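Local coordinates for jasmonate-induced oxygenase 2 (Arabidopsis thaliana, PDB 6LSV), which oxidises the stress hormone jasmonate to 12-hydroxyjasmonate, using iron, 2-oxoglutarate and molecular oxygen, as part of plant defence signalling, at residues L187-K190 with E191-Q195; Q342-S345 with H346-H350; M327-D330 with Q331-F335; E196-G200 with E201-A205; A92-E95 with N96-F100. All blocks are in the same frame, centred on the assembly; numbering follows the deposited sequence.

Contact 1. Residues L187-K190 with E191-Q195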
loop_
_atom_site.group_PDB
_atom_site.type_symbol
_atom_site.label_atom_id
_atom_site.label_comp_id
_atom_site.label_asym_id
_atom_site.label_seq_id
_atom_site.Cartn_x
_atom_site.Cartn_y
_atom_site.Cartn_z
ATOM N N LEU A 187 11.508 12.312 15.198
ATOM C CA LEU A 187 12.085 13.469 14.529
ATOM C C LEU A 187 12.297 14.641 15.477
ATOM O O LEU A 187 12.575 15.753 15.016
ATOM C CB LEU A 187 11.201 13.904 13.355
ATOM C CG LEU A 187 11.144 12.967 12.143
ATOM C CD1 LEU A 187 10.208 13.502 11.065
ATOM C CD2 LEU A 187 12.535 12.721 11.578
ATOM N N GLY A 188 12.171 14.419 16.784
ATOM C CA GLY A 188 12.327 15.496 17.742
ATOM C C GLY A 188 11.212 16.517 17.723
ATOM O O GLY A 188 11.421 17.659 18.144
ATOM N N LEU A 189 10.033 16.140 17.239
ATOM C CA LEU A 189 8.889 17.035 17.159
ATOM C C LEU A 189 7.895 16.735 18.275
ATOM O O LEU A 189 7.951 15.684 18.921
ATOM C CB LEU A 189 8.186 16.906 15.806
ATOM C CG LEU A 189 9.034 16.938 14.533
ATOM C CD1 LEU A 189 8.260 16.335 13.372
ATOM C CD2 LEU A 189 9.459 18.355 14.207
ATOM N N LYS A 190 6.981 17.680 18.495
ATOM C CA LYS A 190 5.814 17.416 19.324
ATOM C C LYS A 190 5.166 16.116 18.878
ATOM O O LYS A 190 4.990 15.879 17.681
ATOM C CB LYS A 190 4.810 18.566 19.218
ATOM C CG LYS A 190 5.270 19.865 19.843
ATOM C CD LYS A 190 4.354 21.015 19.453
ATOM C CE LYS A 190 2.930 20.769 19.916
ATOM N NZ LYS A 190 1.969 20.906 18.790
ATOM N N GLU A 191 4.815 15.267 19.846
ATOM C CA GLU A 191 4.396 13.913 19.503
ATOM C C GLU A 191 3.169 13.888 18.601
ATOM O O GLU A 191 2.893 12.854 17.986
ATOM C CB GLU A 191 4.135 13.106 20.775
ATOM C CG GLU A 191 2.877 13.495 21.522
ATOM C CD GLU A 191 2.440 12.422 22.503
ATOM O OE1 GLU A 191 1.238 12.076 22.520
ATOM O OE2 GLU A 191 3.307 11.921 23.253
ATOM N N ASP A 192 2.441 15.000 18.486
ATOM C CA ASP A 192 1.268 15.077 17.624
ATOM C C ASP A 192 1.500 15.963 16.404
ATOM O O ASP A 192 0.535 16.425 15.788
ATOM C CB ASP A 192 0.056 15.568 18.420
ATOM C CG ASP A 192 0.126 17.052 18.745
ATOM O OD1 ASP A 192 1.243 17.575 18.941
ATOM O OD2 ASP A 192 -0.944 17.695 18.810
ATOM N N LYS A 193 2.763 16.196 16.034
ATOM C CA LYS A 193 3.060 17.083 14.912
ATOM C C LYS A 193 2.592 16.491 13.585
ATOM O O LYS A 193 2.028 17.207 12.749
ATOM C CB LYS A 193 4.558 17.394 14.875
ATOM C CG LYS A 193 4.983 18.360 13.775
ATOM C CD LYS A 193 4.159 19.646 13.777
ATOM C CE LYS A 193 4.356 20.455 15.053
ATOM N NZ LYS A 193 3.563 21.721 15.056
ATOM N N PHE A 194 2.809 15.189 13.370
ATOM C CA PHE A 194 2.343 14.556 12.137
ATOM C C PHE A 194 0.822 14.565 12.059
ATOM O O PHE A 194 0.247 14.928 11.027
ATOM C CB PHE A 194 2.863 13.122 12.037
ATOM C CG PHE A 194 4.237 13.012 11.450
ATOM C CD1 PHE A 194 5.100 14.093 11.455
ATOM C CD2 PHE A 194 4.671 11.817 10.901
ATOM C CE1 PHE A 194 6.368 13.990 10.914
ATOM C CE2 PHE A 194 5.938 11.707 10.360
ATOM C CZ PHE A 194 6.787 12.797 10.365
ATOM N N GLN A 195 0.155 14.151 13.142
ATOM C CA GLN A 195 -1.303 14.195 13.175
ATOM C C GLN A 195 -1.819 15.590 12.863
ATOM O O GLN A 195 -2.868 15.740 12.225
ATOM C CB GLN A 195 -1.816 13.739 14.540
ATOM C CG GLN A 195 -3.262 13.295 14.516
ATOM C CD GLN A 195 -3.434 11.993 13.775
ATOM O OE1 GLN A 195 -2.738 11.017 14.057
ATOM N NE2 GLN A 195 -4.351 11.967 12.814
#
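Leu187 and Leu189 both reach the ring of Phe194, and this is the close-packed half of the contact. Leu187 puts CD1 3.6 Å from Phe194 CZ. Leu189 brings its own CD1 to 3.9 Å from Phe194 CE1. Each leucine crosses the phenylalanine at about a right angle. Leu189 also lies against the aliphatic root of Lys193, with the two CB atoms of Leu189 and Lys193 3.8 Å apart. Phe194 also touches Met180 and Leu183 of helix 161-186, and Leu312 from a loop. The segment is a tight helix-to-helix connection. Gly188, with positive phi, is the C' residue of a Schellman motif that ends helix 161-186. A type I beta turn from Lys190 to Lys193 then leads into helix 193-197. Its bond runs from Lys193 N to Lys190 O, 2.8 Å. The other side faces solvent and is looser. Lys190 lies alongside Asp192, and its NZ makes a weak salt bridge to Asp192 OD1 at 3.4 Å. That amine is also 4.1 Å from NZ of Lys193. Glu196 probably eases the crowding of charge, since it forms a salt bridge with Lys193 and a long, weak ion pair with Lys190.

Contact 2. Residues Q342-S345 with H346-H350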
loop_
_atom_site.group_PDB
_atom_site.type_symbol
_atom_site.label_atom_id
_atom_site.label_comp_id
_atom_site.label_asym_id
_atom_site.label_seq_id
_atom_site.Cartn_x
_atom_site.Cartn_y
_atom_site.Cartn_z
ATOM N N GLN A 342 5.452 3.410 -10.997
ATOM C CA GLN A 342 6.660 3.904 -11.645
ATOM C C GLN A 342 7.816 3.979 -10.655
ATOM O O GLN A 342 8.661 4.874 -10.744
ATOM C CB GLN A 342 6.421 5.272 -12.285
ATOM C CG GLN A 342 5.400 5.286 -13.411
ATOM C CD GLN A 342 5.691 4.269 -14.503
ATOM O OE1 GLN A 342 6.836 3.866 -14.716
ATOM N NE2 GLN A 342 4.646 3.850 -15.205
ATOM N N GLY A 343 7.869 3.047 -9.707
ATOM C CA GLY A 343 8.934 3.074 -8.720
ATOM C C GLY A 343 8.824 4.297 -7.835
ATOM O O GLY A 343 7.729 4.724 -7.454
ATOM N N LYS A 344 9.977 4.878 -7.505
ATOM C CA LYS A 344 10.041 6.114 -6.737
ATOM C C LYS A 344 10.281 7.333 -7.621
ATOM O O LYS A 344 10.714 8.378 -7.121
ATOM C CB LYS A 344 11.125 6.018 -5.662
ATOM C CG LYS A 344 10.897 4.911 -4.643
ATOM C CD LYS A 344 11.637 5.193 -3.346
ATOM C CE LYS A 344 11.329 6.588 -2.824
ATOM N NZ LYS A 344 11.716 6.757 -1.395
ATOM N N SER A 345 10.011 7.222 -8.924
ATOM C CA SER A 345 10.217 8.360 -9.811
ATOM C C SER A 345 9.180 9.452 -9.592
ATOM O O SER A 345 9.433 10.609 -9.949
ATOM C CB SER A 345 10.205 7.906 -11.274
ATOM O OG SER A 345 8.917 7.479 -11.676
ATOM N N HIS A 346 8.025 9.114 -9.007
ATOM C CA HIS A 346 7.003 10.124 -8.751
ATOM C C HIS A 346 7.467 11.124 -7.695
ATOM O O HIS A 346 7.342 12.341 -7.883
ATOM C CB HIS A 346 5.693 9.455 -8.327
ATOM C CG HIS A 346 4.966 8.776 -9.447
ATOM N ND1 HIS A 346 4.285 7.589 -9.282
ATOM C CD2 HIS A 346 4.812 9.120 -10.749
ATOM C CE1 HIS A 346 3.747 7.229 -10.434
ATOM N NE2 HIS A 346 4.049 8.142 -11.340
ATOM N N VAL A 347 8.017 10.634 -6.580
ATOM C CA VAL A 347 8.463 11.547 -5.531
ATOM C C VAL A 347 9.813 12.175 -5.878
ATOM O O VAL A 347 10.088 13.316 -5.489
ATOM C CB VAL A 347 8.505 10.829 -4.166
ATOM C CG1 VAL A 347 9.502 9.681 -4.181
ATOM C CG2 VAL A 347 8.829 11.814 -3.044
ATOM N N GLU A 348 10.667 11.471 -6.619
ATOM C CA GLU A 348 11.966 12.047 -6.948
ATOM C C GLU A 348 11.866 13.104 -8.041
ATOM O O GLU A 348 12.673 14.039 -8.063
ATOM C CB GLU A 348 12.948 10.943 -7.336
ATOM C CG GLU A 348 13.871 10.551 -6.182
ATOM C CD GLU A 348 14.161 9.064 -6.138
ATOM O OE1 GLU A 348 14.166 8.437 -7.217
ATOM O OE2 GLU A 348 14.381 8.522 -5.031
ATOM N N SER A 349 10.889 12.994 -8.943
ATOM C CA SER A 349 10.615 14.102 -9.850
ATOM C C SER A 349 9.913 15.260 -9.155
ATOM O O SER A 349 9.682 16.299 -9.786
ATOM C CB SER A 349 9.771 13.625 -11.031
ATOM O OG SER A 349 8.414 13.495 -10.653
ATOM N N HIS A 350 9.562 15.097 -7.880
ATOM C CA HIS A 350 8.950 16.150 -7.085
ATOM C C HIS A 350 9.980 16.985 -6.331
ATOM O O HIS A 350 9.638 18.067 -5.843
ATOM C CB HIS A 350 7.945 15.528 -6.102
ATOM C CG HIS A 350 6.992 16.506 -5.486
ATOM N ND1 HIS A 350 6.245 17.394 -6.230
ATOM C CD2 HIS A 350 6.646 16.716 -4.194
ATOM C CE1 HIS A 350 5.493 18.119 -5.422
ATOM N NE2 HIS A 350 5.715 17.727 -4.180
#
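Gln342 lays its aliphatic part over one face of the His346 ring. This is a CH-pi contact, with Gln342 CB 4.1 Å from the centroid of the His346 ring and 27° off its normal. Gln342 CG follows, 3.8 Å from His346 NE2. The Gln342 amide stands nearly upright to the ring plane, at 84°. Among apolar contacts, Lys344 and Val347 run side by side, and Lys344 CE touches Val347 CG1 at 3.8 Å. Val347 CG1 sits between its own backbone N and carbonyl carbon (chi1 62°), and it also approaches Lys344 O.

The backbone forms a turn followed by a short helix. A type II' beta turn runs from Gln342 to Ser345, with Gly343 at positive phi, and Lys344 is the N-cap of helix 345-348. Gln342 O is held twice, by Ser345 N and by Ser345 OG, the latter at 2.8 Å. Helical bonds follow: Glu348 N to Lys344 O at 3.1 Å, and Ser349 N to Ser345 O at 3.0 Å.

The polar ends of these side chains bond outside the two segments. His346 NE2 and Gln342 NE2 both bond to Gln339, by its side chain and its backbone respectively. Lys344 NZ bonds to Ser281 O and Gln272 OE1. The nearest side-chain atoms of His346 and His227, an iron ligand, are about 6 Å apart.

Contact 3. Residues M327-D330 with Q331-F335. With JAA ({(1R,2R)-3-oxo-2-[(2Z)-pent-2-en-1-yl]cyclopentyl}acetic acid), chain D.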
loop_
_atom_site.group_PDB
_atom_site.type_symbol
_atom_site.label_atom_id
_atom_site.label_comp_id
_atom_site.label_asym_id
_atom_site.label_seq_id
_atom_site.Cartn_x
_atom_site.Cartn_y
_atom_site.Cartn_z
ATOM N N MET A 327 2.315 20.657 -2.484
ATOM C CA MET A 327 1.370 20.012 -3.389
ATOM C C MET A 327 0.379 19.211 -2.562
ATOM O O MET A 327 0.783 18.445 -1.681
ATOM C CB MET A 327 2.091 19.103 -4.395
ATOM C CG MET A 327 1.162 18.400 -5.380
ATOM S SD MET A 327 2.018 17.272 -6.506
ATOM C CE MET A 327 2.375 18.351 -7.888
ATOM N N THR A 328 -0.909 19.391 -2.836
ATOM C CA THR A 328 -1.917 18.617 -2.132
ATOM C C THR A 328 -1.810 17.143 -2.509
ATOM O O THR A 328 -1.247 16.776 -3.545
ATOM C CB THR A 328 -3.324 19.128 -2.453
ATOM O OG1 THR A 328 -3.656 18.792 -3.806
ATOM C CG2 THR A 328 -3.401 20.634 -2.273
ATOM N N PHE A 329 -2.354 16.287 -1.641
ATOM C CA PHE A 329 -2.411 14.867 -1.963
ATOM C C PHE A 329 -3.417 14.579 -3.070
ATOM O O PHE A 329 -3.283 13.569 -3.770
ATOM C CB PHE A 329 -2.747 14.051 -0.715
ATOM C CG PHE A 329 -2.698 12.569 -0.935
ATOM C CD1 PHE A 329 -1.572 11.977 -1.486
ATOM C CD2 PHE A 329 -3.778 11.769 -0.604
ATOM C CE1 PHE A 329 -1.523 10.611 -1.698
ATOM C CE2 PHE A 329 -3.737 10.404 -0.811
ATOM C CZ PHE A 329 -2.606 9.822 -1.360
ATOM N N ASP A 330 -4.414 15.449 -3.246
ATOM C CA ASP A 330 -5.318 15.318 -4.382
ATOM C C ASP A 330 -4.569 15.465 -5.699
ATOM O O ASP A 330 -4.822 14.720 -6.654
ATOM C CB ASP A 330 -6.430 16.357 -4.286
ATOM C CG ASP A 330 -7.635 15.843 -3.539
ATOM O OD1 ASP A 330 -7.811 14.607 -3.488
ATOM O OD2 ASP A 330 -8.407 16.673 -3.013
ATOM N N GLN A 331 -3.645 16.425 -5.773
ATOM C CA GLN A 331 -2.834 16.579 -6.976
ATOM C C GLN A 331 -1.836 15.439 -7.111
ATOM O O GLN A 331 -1.614 14.926 -8.213
ATOM C CB GLN A 331 -2.095 17.916 -6.949
ATOM C CG GLN A 331 -2.916 19.112 -7.376
ATOM C CD GLN A 331 -2.592 20.348 -6.556
ATOM O OE1 GLN A 331 -1.425 20.655 -6.308
ATOM N NE2 GLN A 331 -3.625 21.069 -6.140
ATOM N N TYR A 332 -1.224 15.034 -5.997
ATOM C CA TYR A 332 -0.140 14.060 -6.049
ATOM C C TYR A 332 -0.637 12.693 -6.500
ATOM O O TYR A 332 -0.018 12.046 -7.352
ATOM C CB TYR A 332 0.532 13.959 -4.681
ATOM C CG TYR A 332 1.825 13.179 -4.688
ATOM C CD1 TYR A 332 1.823 11.791 -4.632
ATOM C CD2 TYR A 332 3.048 13.832 -4.753
ATOM C CE1 TYR A 332 3.003 11.078 -4.641
ATOM C CE2 TYR A 332 4.233 13.126 -4.759
ATOM C CZ TYR A 332 4.204 11.749 -4.702
ATOM O OH TYR A 332 5.379 11.041 -4.711
ATOM N N ARG A 333 -1.752 12.232 -5.934
ATOM C CA ARG A 333 -2.212 10.874 -6.199
ATOM C C ARG A 333 -2.574 10.643 -7.661
ATOM O O ARG A 333 -2.700 9.486 -8.075
ATOM C CB ARG A 333 -3.407 10.547 -5.305
ATOM C CG ARG A 333 -4.689 11.221 -5.744
ATOM C CD ARG A 333 -5.637 11.377 -4.586
ATOM N NE ARG A 333 -5.751 10.143 -3.821
ATOM C CZ ARG A 333 -6.511 10.013 -2.741
ATOM N NH1 ARG A 333 -7.216 11.048 -2.308
ATOM N NH2 ARG A 333 -6.563 8.854 -2.096
ATOM N N LEU A 334 -2.730 11.700 -8.456
ATOM C CA LEU A 334 -3.044 11.509 -9.868
ATOM C C LEU A 334 -1.869 10.948 -10.660
ATOM O O LEU A 334 -2.086 10.370 -11.730
ATOM C CB LEU A 334 -3.519 12.826 -10.484
ATOM C CG LEU A 334 -4.924 13.224 -10.027
ATOM C CD1 LEU A 334 -5.276 14.636 -10.473
ATOM C CD2 LEU A 334 -5.942 12.218 -10.536
ATOM N N PHE A 335 -0.639 11.092 -10.159
ATOM C CA PHE A 335 0.518 10.546 -10.863
ATOM C C PHE A 335 0.412 9.031 -11.008
ATOM O O PHE A 335 0.516 8.495 -12.117
ATOM C CB PHE A 335 1.806 10.930 -10.135
ATOM C CG PHE A 335 2.143 12.392 -10.231
ATOM C CD1 PHE A 335 2.040 13.061 -11.441
ATOM C CD2 PHE A 335 2.561 13.099 -9.110
ATOM C CE1 PHE A 335 2.345 14.407 -11.535
ATOM C CE2 PHE A 335 2.870 14.448 -9.197
ATOM C CZ PHE A 335 2.760 15.102 -10.413
HETATM O O01 JAA D . -5.230 1.348 -6.111
HETATM O O02 JAA D . -4.959 6.916 -3.043
HETATM O O03 JAA D . -5.149 7.696 -5.063
HETATM C C04 JAA D . -4.809 4.468 -4.885
HETATM C C05 JAA D . -4.089 3.188 -5.583
HETATM C C06 JAA D . -6.017 4.763 -5.814
HETATM C C07 JAA D . -6.188 3.634 -6.593
HETATM C C08 JAA D . -5.102 2.526 -6.061
HETATM C C09 JAA D . -3.290 2.313 -4.522
HETATM C C10 JAA D . -3.947 5.605 -4.818
HETATM C C11 JAA D . -1.863 2.842 -4.370
HETATM C C12 JAA D . -4.729 6.806 -4.277
HETATM C C13 JAA D . -0.815 2.040 -4.417
HETATM C C14 JAA D . -0.975 0.537 -4.632
HETATM C C15 JAA D . -0.086 0.090 -5.792
#
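Arg333 sets CG between its backbone N and carbonyl carbon (chi1 75°), while Phe329 holds CG anti to its N (chi1 -175°). These torsions bring the two side chains together at the jasmonate site, on the helical segment that begins with helix 329-332. Phe329 CE2 lies over the centre of one face of the Arg333 guanidinium, 3.4 Å from Arg333 CZ. The two planes are 39° apart. Arg333 CB in turn sits over one face of the ring. Thr328 is the N-cap; its OG1 accepts from Gln331 N at 3.1 Å. Met327 SD makes oblique Met-aromatic contacts with Tyr332 and Phe335, and is 4.0 Å from both Tyr332 CD2 and Phe335 CE2. Asp330 OD1 forms a long salt bridge to Arg333 NH1. Arg337 and Arg208 also bond to jasmonate. Two Arg333 nitrogens grip its carboxylate: NE gives 2.8 Å to JAA O03, and NH2 gives a nearly straight 2.7 Å bond to JAA O02.

Contact 4. Residues E196-G200 with E201-A205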
loop_
_atom_site.group_PDB
_atom_site.type_symbol
_atom_site.label_atom_id
_atom_site.label_comp_id
_atom_site.label_asym_id
_atom_site.label_seq_id
_atom_site.Cartn_x
_atom_site.Cartn_y
_atom_site.Cartn_z
ATOM N N GLU A 196 -1.090 16.616 13.301
ATOM C CA GLU A 196 -1.432 17.990 12.961
ATOM C C GLU A 196 -1.308 18.227 11.459
ATOM O O GLU A 196 -2.246 18.711 10.812
ATOM C CB GLU A 196 -0.517 18.935 13.736
ATOM C CG GLU A 196 -1.128 20.248 14.164
ATOM C CD GLU A 196 -0.130 21.106 14.925
ATOM O OE1 GLU A 196 0.586 21.899 14.278
ATOM O OE2 GLU A 196 -0.051 20.973 16.168
ATOM N N ALA A 197 -0.153 17.874 10.885
ATOM C CA ALA A 197 0.102 18.145 9.474
ATOM C C ALA A 197 -0.873 17.410 8.564
ATOM O O ALA A 197 -1.186 17.897 7.472
ATOM C CB ALA A 197 1.540 17.762 9.123
ATOM N N PHE A 198 -1.358 16.245 8.989
ATOM C CA PHE A 198 -2.292 15.466 8.187
ATOM C C PHE A 198 -3.706 16.029 8.197
ATOM O O PHE A 198 -4.544 15.559 7.420
ATOM C CB PHE A 198 -2.344 14.022 8.683
ATOM C CG PHE A 198 -1.244 13.149 8.158
ATOM C CD1 PHE A 198 0.068 13.588 8.139
ATOM C CD2 PHE A 198 -1.525 11.865 7.713
ATOM C CE1 PHE A 198 1.077 12.770 7.674
ATOM C CE2 PHE A 198 -0.524 11.043 7.247
ATOM C CZ PHE A 198 0.782 11.497 7.225
ATOM N N GLY A 199 -3.992 16.998 9.053
ATOM C CA GLY A 199 -5.324 17.532 9.223
ATOM C C GLY A 199 -6.052 17.115 10.492
ATOM O O GLY A 199 -7.288 17.084 10.486
ATOM N N GLY A 200 -5.334 16.793 11.567
ATOM C CA GLY A 200 -5.970 16.374 12.804
ATOM C C GLY A 200 -6.726 15.066 12.691
ATOM O O GLY A 200 -6.156 14.038 12.314
ATOM N N GLU A 201 -8.013 15.095 13.024
ATOM C CA GLU A 201 -8.841 13.899 12.979
ATOM C C GLU A 201 -9.498 13.671 11.622
ATOM O O GLU A 201 -9.889 12.533 11.329
ATOM C CB GLU A 201 -9.921 13.960 14.068
ATOM C CG GLU A 201 -11.045 14.940 13.807
ATOM C CD GLU A 201 -12.372 14.426 14.332
ATOM O OE1 GLU A 201 -12.516 14.328 15.571
ATOM O OE2 GLU A 201 -13.267 14.124 13.511
ATOM N N ASN A 202 -9.632 14.706 10.788
ATOM C CA ASN A 202 -10.207 14.531 9.454
ATOM C C ASN A 202 -9.116 14.210 8.430
ATOM O O ASN A 202 -8.854 14.948 7.481
ATOM C CB ASN A 202 -11.010 15.756 9.043
ATOM C CG ASN A 202 -12.050 15.429 7.982
ATOM O OD1 ASN A 202 -12.500 14.285 7.873
ATOM N ND2 ASN A 202 -12.431 16.428 7.192
ATOM N N ILE A 203 -8.484 13.061 8.648
ATOM C CA ILE A 203 -7.499 12.518 7.724
ATOM C C ILE A 203 -8.225 11.668 6.692
ATOM O O ILE A 203 -9.460 11.601 6.682
ATOM C CB ILE A 203 -6.435 11.700 8.476
ATOM C CG1 ILE A 203 -7.100 10.738 9.462
ATOM C CG2 ILE A 203 -5.508 12.622 9.238
ATOM C CD1 ILE A 203 -7.459 9.388 8.878
ATOM N N GLY A 204 -7.466 11.002 5.832
ATOM C CA GLY A 204 -8.014 10.074 4.857
ATOM C C GLY A 204 -7.558 8.662 5.176
ATOM O O GLY A 204 -6.430 8.452 5.634
ATOM N N ALA A 205 -8.444 7.700 4.939
ATOM C CA ALA A 205 -8.134 6.293 5.153
ATOM C C ALA A 205 -8.820 5.493 4.065
ATOM O O ALA A 205 -10.043 5.571 3.921
ATOM C CB ALA A 205 -8.593 5.822 6.536
#
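The Phe198 ring has CG2 of Ile203 at its edge, near the ring plane. The two side chains come nearest at the stem of Phe198, where Phe198 CB is 3.5 Å from Ile203 CG2. Ile271 and Leu274 of helix 269-274 touch Phe198, and Tyr301 of strand 294-302 touches both residues. With CG1 between the backbone N and carbonyl carbon (chi1 47°), Ile203 keeps CG2 beside its own N, where it meets Phe198 CB and rests 3.4 Å from Gly200 O. The chain passes from helix 193-197 into strand 204-212. Gly199, at positive phi, completes a Schellman motif, with Gly199 N bonded to Glu196 O at 3.0 Å and Gly200 N probably bonded to Gln195 O. A type II' beta turn from Gly199 to Asn202 follows, closed by a weak bond from Asn202 N to Gly199 O, 3.4 Å. The side chains meet through apolar carbons alone, the backbone bond across the turn is weak, and the two glycines allow backbone angles that suit few other residues.

Contact 5. Residues A92-E95 with N96-F100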
loop_
_atom_site.group_PDB
_atom_site.type_symbol
_atom_site.label_atom_id
_atom_site.label_comp_id
_atom_site.label_asym_id
_atom_site.label_seq_id
_atom_site.Cartn_x
_atom_site.Cartn_y
_atom_site.Cartn_z
ATOM N N ALA A 92 -9.592 -12.991 9.956
ATOM C CA ALA A 92 -10.930 -12.887 9.385
ATOM C C ALA A 92 -10.945 -11.920 8.211
ATOM O O ALA A 92 -11.616 -12.166 7.201
ATOM C CB ALA A 92 -11.932 -12.454 10.456
ATOM N N ALA A 93 -10.203 -10.815 8.325
ATOM C CA ALA A 93 -10.086 -9.878 7.213
ATOM C C ALA A 93 -9.492 -10.553 5.983
ATOM O O ALA A 93 -9.975 -10.357 4.861
ATOM C CB ALA A 93 -9.234 -8.678 7.631
ATOM N N ARG A 94 -8.450 -11.359 6.175
ATOM C CA ARG A 94 -7.829 -12.027 5.039
ATOM C C ARG A 94 -8.765 -13.064 4.430
ATOM O O ARG A 94 -8.954 -13.101 3.208
ATOM C CB ARG A 94 -6.514 -12.673 5.470
ATOM C CG ARG A 94 -5.846 -13.480 4.381
ATOM C CD ARG A 94 -4.706 -14.312 4.938
ATOM N NE ARG A 94 -3.649 -13.484 5.511
ATOM C CZ ARG A 94 -3.495 -13.255 6.810
ATOM N NH1 ARG A 94 -4.334 -13.794 7.688
ATOM N NH2 ARG A 94 -2.499 -12.484 7.231
ATOM N N GLU A 95 -9.370 -13.912 5.267
ATOM C CA GLU A 95 -10.170 -15.016 4.743
ATOM C C GLU A 95 -11.500 -14.539 4.172
ATOM O O GLU A 95 -12.025 -15.158 3.241
ATOM C CB GLU A 95 -10.393 -16.069 5.825
ATOM C CG GLU A 95 -9.109 -16.745 6.289
ATOM C CD GLU A 95 -8.230 -17.197 5.132
ATOM O OE1 GLU A 95 -8.735 -17.904 4.234
ATOM O OE2 GLU A 95 -7.032 -16.836 5.117
ATOM N N ASN A 96 -12.056 -13.451 4.707
ATOM C CA ASN A 96 -13.220 -12.838 4.075
ATOM C C ASN A 96 -12.886 -12.365 2.667
ATOM O O ASN A 96 -13.629 -12.634 1.716
ATOM C CB ASN A 96 -13.728 -11.672 4.921
ATOM C CG ASN A 96 -14.790 -12.092 5.912
ATOM O OD1 ASN A 96 -15.973 -11.825 5.717
ATOM N ND2 ASN A 96 -14.372 -12.754 6.985
ATOM N N TRP A 97 -11.767 -11.654 2.514
ATOM C CA TRP A 97 -11.375 -11.179 1.191
ATOM C C TRP A 97 -10.966 -12.336 0.289
ATOM O O TRP A 97 -11.296 -12.346 -0.904
ATOM C CB TRP A 97 -10.250 -10.152 1.311
ATOM C CG TRP A 97 -10.756 -8.782 1.645
ATOM C CD1 TRP A 97 -10.670 -8.143 2.850
ATOM C CD2 TRP A 97 -11.447 -7.886 0.767
ATOM N NE1 TRP A 97 -11.262 -6.904 2.773
ATOM C CE2 TRP A 97 -11.747 -6.724 1.504
ATOM C CE3 TRP A 97 -11.839 -7.955 -0.573
ATOM C CZ2 TRP A 97 -12.415 -5.638 0.945
ATOM C CZ3 TRP A 97 -12.504 -6.878 -1.123
ATOM C CH2 TRP A 97 -12.787 -5.735 -0.366
ATOM N N ARG A 98 -10.254 -13.324 0.837
ATOM C CA ARG A 98 -9.922 -14.505 0.046
ATOM C C ARG A 98 -11.181 -15.172 -0.491
ATOM O O ARG A 98 -11.215 -15.610 -1.647
ATOM C CB ARG A 98 -9.107 -15.494 0.879
ATOM C CG ARG A 98 -8.606 -16.683 0.076
ATOM C CD ARG A 98 -8.171 -17.837 0.969
ATOM N NE ARG A 98 -7.198 -17.444 1.988
ATOM C CZ ARG A 98 -5.931 -17.129 1.736
ATOM N NH1 ARG A 98 -5.473 -17.150 0.488
ATOM N NH2 ARG A 98 -5.122 -16.791 2.732
ATOM N N GLU A 99 -12.228 -15.249 0.335
ATOM C CA GLU A 99 -13.496 -15.813 -0.117
ATOM C C GLU A 99 -14.109 -14.967 -1.227
ATOM O O GLU A 99 -14.675 -15.503 -2.188
ATOM C CB GLU A 99 -14.457 -15.938 1.066
ATOM C CG GLU A 99 -15.895 -16.279 0.696
ATOM C CD GLU A 99 -16.041 -17.676 0.112
ATOM O OE1 GLU A 99 -16.043 -18.653 0.894
ATOM O OE2 GLU A 99 -16.159 -17.797 -1.128
ATOM N N PHE A 100 -14.000 -13.641 -1.113
ATOM C CA PHE A 100 -14.499 -12.763 -2.166
ATOM C C PHE A 100 -13.796 -13.040 -3.490
ATOM O O PHE A 100 -14.438 -13.125 -4.542
ATOM C CB PHE A 100 -14.318 -11.300 -1.755
ATOM C CG PHE A 100 -14.641 -10.320 -2.848
ATOM C CD1 PHE A 100 -15.957 -9.988 -3.135
ATOM C CD2 PHE A 100 -13.630 -9.728 -3.588
ATOM C CE1 PHE A 100 -16.257 -9.089 -4.140
ATOM C CE2 PHE A 100 -13.924 -8.827 -4.595
ATOM C CZ PHE A 100 -15.240 -8.505 -4.870
#
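Helix 87-102 of the N-terminal region carries this contact, which pairs residues three and four apart along the helix. Asn96 folds its amide back on the helix, and Ala92 O accepts from both Asn96 N and Asn96 ND2, each at 2.8 Å. The two donors come from opposite faces of the carbonyl plane. Asn96 OD1 bonds to Thr160. Trp97 brings CD1 to 3.1 Å from Ala93 O, which lies at the edge of the indole. Its ring also meets that of Tyr139. Arg94 and Arg98 run alongside each other, with guanidinium planes 21° apart, and Arg94 CD is 3.3 Å from Arg98 NH2. Acids stand near both: Asp91 forms a salt bridge with Arg94, and Glu293 with Arg98. Glu95 bends at chi2 (-47°) and brings its carboxylate to the Arg98 edge. The grip is side-on, with Arg98 NE 2.8 Å from Glu95 OE1, and Arg98 NH2 3.1 Å from Glu95 OE2 on its syn lone pair.

Along the chain the order is contact 5, 1, 4, 3, 2. Contacts 1 and 4 share helix 193-197 and touch, their centres 13 Å apart; this short helix joins helix 161-186 to strand 204-212 of the large sheet, part of the jelly-roll (double-stranded beta-helix) core of 2-oxoglutarate dioxygenases. Contacts 3 and 2 touch too, centres 12 Å apart: His346 packs on Phe335 and Val347 on Tyr332, bringing the C-terminal helices together beside the jasmonate and iron sites. Contact 3 supplies a jasmonate-binding arginine; the other four hold none of the binding residues. Contact 5, on helix 87-102, lies across the chain's centre from contacts 2 and 3, with centres 33 and 31 Å away.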